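Local coordinates for 3-keto-5-aminohexanoate cleavage enzyme (Ralstonia eutropha, PDB 3C6C), which probably cleaves 3-keto-5-aminohexanoate as a metal-dependent enzyme of the beta-keto acid cleavage family and holds a nickel ion in this crystal, at residues A[62-68]-A[98-103]. Sequence-based numbering, arbitrary orientation.
Sequences ASVAHIH and IVLNLT. With NI (nickel (II) ion), chain B.
His66 reaches past Asn101 to the nickel ion. A chi1 of 177° sets CG opposite the backbone N and carries the ring along Asn101, CB and CG passing Asn101 O. At the ring edge, His66 ND1 gives a weak hydrogen bond to Asn101 OD1 (3.3 Å). The amide is turned 77° from the ring. His66 CE1 lies 3.8 Å from Thr103 CA. His66 NE2 binds nickel at 2.3 Å. Ser145 also hydrogen-bonds Asn101 OD1, holding a second-shell amide that may help set the ring's rotation. Residues 64-67 and 99-103 are neighbouring parallel strands of the TIM beta/alpha-barrel, zipped by backbone bonds such as Ala65 N to Val99 O (2.9 Å) and Ile67 N to Asn101 O (2.9 Å). Val64, His66, Val99 and Asn101 share one face of the sheet; on the other, Ile67 CB packs on Leu102 CD2 at 3.7 Å, and Cys54 of helix 47-60 touches Ala65 and Ile67. Toward the strands' C-terminal ends, Thr103 CB sits over a face of the His68 ring, 3.7 Å from its centroid, a CH-pi contact. His68 ND1 hydrogen-bonds Asn33 OD1, His68 NE2 and Glu269 also bind nickel, and Thr103 OG1 hydrogen-bonds a metal-bound water.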
loop_
_atom_site.group_PDB
_atom_site.type_symbol
_atom_site.label_atom_id
_atom_site.label_comp_id
_atom_site.label_asym_id
_atom_site.label_seq_id
_atom_site.Cartn_x
_atom_site.Cartn_y
_atom_site.Cartn_z
ATOM N N ALA A 62 8.537 31.443 1.091
ATOM C CA ALA A 62 7.247 30.904 0.619
ATOM C C ALA A 62 6.981 31.277 -0.843
ATOM O O ALA A 62 7.278 32.384 -1.290
ATOM C CB ALA A 62 6.085 31.331 1.519
ATOM N N SER A 63 6.401 30.318 -1.550
ATOM C CA SER A 63 6.077 30.453 -2.976
ATOM C C SER A 63 4.726 31.152 -3.177
ATOM O O SER A 63 4.529 31.905 -4.128
ATOM C CB SER A 63 5.999 29.084 -3.669
ATOM O OG SER A 63 6.989 28.169 -3.200
ATOM N N VAL A 64 3.813 30.811 -2.279
ATOM C CA VAL A 64 2.407 31.180 -2.331
ATOM C C VAL A 64 1.913 31.544 -0.925
ATOM O O VAL A 64 2.339 30.926 0.071
ATOM C CB VAL A 64 1.520 29.990 -2.898
ATOM C CG1 VAL A 64 0.059 30.431 -3.109
ATOM C CG2 VAL A 64 2.104 29.403 -4.224
ATOM N N ALA A 65 1.012 32.520 -0.862
ATOM C CA ALA A 65 0.279 32.892 0.367
ATOM C C ALA A 65 -1.203 32.571 0.206
ATOM O O ALA A 65 -1.849 33.063 -0.731
ATOM C CB ALA A 65 0.455 34.388 0.708
ATOM N N HIS A 66 -1.701 31.755 1.118
ATOM C CA HIS A 66 -3.133 31.439 1.212
ATOM C C HIS A 66 -3.773 32.340 2.262
ATOM O O HIS A 66 -3.387 32.371 3.429
ATOM C CB HIS A 66 -3.362 29.956 1.500
ATOM C CG HIS A 66 -4.802 29.587 1.676
ATOM N ND1 HIS A 66 -5.694 29.503 0.624
ATOM C CD2 HIS A 66 -5.524 29.349 2.798
ATOM C CE1 HIS A 66 -6.886 29.156 1.092
ATOM N NE2 HIS A 66 -6.806 29.054 2.409
ATOM N N ILE A 67 -4.756 33.100 1.792
ATOM C CA ILE A 67 -5.326 34.240 2.504
ATOM C C ILE A 67 -6.824 34.098 2.807
ATOM O O ILE A 67 -7.642 33.751 1.940
ATOM C CB ILE A 67 -5.121 35.522 1.639
ATOM C CG1 ILE A 67 -3.637 35.863 1.521
ATOM C CG2 ILE A 67 -5.956 36.710 2.159
ATOM C CD1 ILE A 67 -3.353 36.735 0.279
ATOM N N HIS A 68 -7.109 34.294 4.080
ATOM C CA HIS A 68 -8.453 34.560 4.605
ATOM C C HIS A 68 -8.417 35.963 5.176
ATOM O O HIS A 68 -7.360 36.536 5.421
ATOM C CB HIS A 68 -8.818 33.650 5.783
ATOM C CG HIS A 68 -9.108 32.228 5.420
ATOM N ND1 HIS A 68 -10.335 31.642 5.638
ATOM C CD2 HIS A 68 -8.310 31.263 4.915
ATOM C CE1 HIS A 68 -10.291 30.385 5.240
ATOM N NE2 HIS A 68 -9.074 30.129 4.794
ATOM N N ILE A 98 4.839 37.407 -4.237
ATOM C CA ILE A 98 4.365 36.070 -3.822
ATOM C C ILE A 98 3.058 35.783 -4.589
ATOM O O ILE A 98 2.260 36.706 -4.845
ATOM C CB ILE A 98 4.198 35.986 -2.264
ATOM C CG1 ILE A 98 3.948 34.531 -1.808
ATOM C CG2 ILE A 98 3.104 36.966 -1.760
ATOM C CD1 ILE A 98 4.241 34.284 -0.326
ATOM N N VAL A 99 2.854 34.525 -4.964
ATOM C CA VAL A 99 1.612 34.099 -5.645
ATOM C C VAL A 99 0.512 34.179 -4.582
ATOM O O VAL A 99 0.714 33.749 -3.456
ATOM C CB VAL A 99 1.709 32.671 -6.253
ATOM C CG1 VAL A 99 0.375 32.249 -6.920
ATOM C CG2 VAL A 99 2.888 32.595 -7.240
ATOM N N LEU A 100 -0.617 34.774 -4.962
ATOM C CA LEU A 100 -1.775 34.882 -4.069
ATOM C C LEU A 100 -2.825 33.809 -4.345
ATOM O O LEU A 100 -3.223 33.565 -5.474
ATOM C CB LEU A 100 -2.429 36.259 -4.170
ATOM C CG LEU A 100 -1.552 37.472 -3.929
ATOM C CD1 LEU A 100 -2.340 38.763 -4.084
ATOM C CD2 LEU A 100 -0.873 37.346 -2.577
ATOM N N ASN A 101 -3.229 33.178 -3.253
ATOM C CA ASN A 101 -4.276 32.133 -3.217
ATOM C C ASN A 101 -5.340 32.563 -2.201
ATOM O O ASN A 101 -5.147 32.509 -0.980
ATOM C CB ASN A 101 -3.633 30.767 -2.890
ATOM C CG ASN A 101 -4.658 29.634 -2.672
ATOM O OD1 ASN A 101 -5.861 29.855 -2.630
ATOM N ND2 ASN A 101 -4.156 28.405 -2.498
ATOM N N LEU A 102 -6.447 33.066 -2.716
ATOM C CA LEU A 102 -7.534 33.504 -1.847
ATOM C C LEU A 102 -8.500 32.369 -1.572
ATOM O O LEU A 102 -8.869 31.603 -2.457
ATOM C CB LEU A 102 -8.321 34.679 -2.449
ATOM C CG LEU A 102 -7.567 35.981 -2.720
ATOM C CD1 LEU A 102 -8.570 37.082 -3.168
ATOM C CD2 LEU A 102 -6.633 36.397 -1.577
ATOM N N THR A 103 -8.896 32.264 -0.307
ATOM C CA THR A 103 -9.907 31.289 0.051
ATOM C C THR A 103 -11.207 31.594 -0.702
ATOM O O THR A 103 -11.633 32.745 -0.845
ATOM C CB THR A 103 -10.197 31.230 1.573
ATOM O OG1 THR A 103 -11.091 30.133 1.824
ATOM C CG2 THR A 103 -10.835 32.552 2.069
HETATM NI NI NI B . -8.182 28.148 3.954
HETATM O O HOH W 1 -9.646 27.869 2.473
HETATM O O HOH W 2 -9.631 27.136 5.246
HETATM O O HOH W 3 -7.741 25.902 3.243
#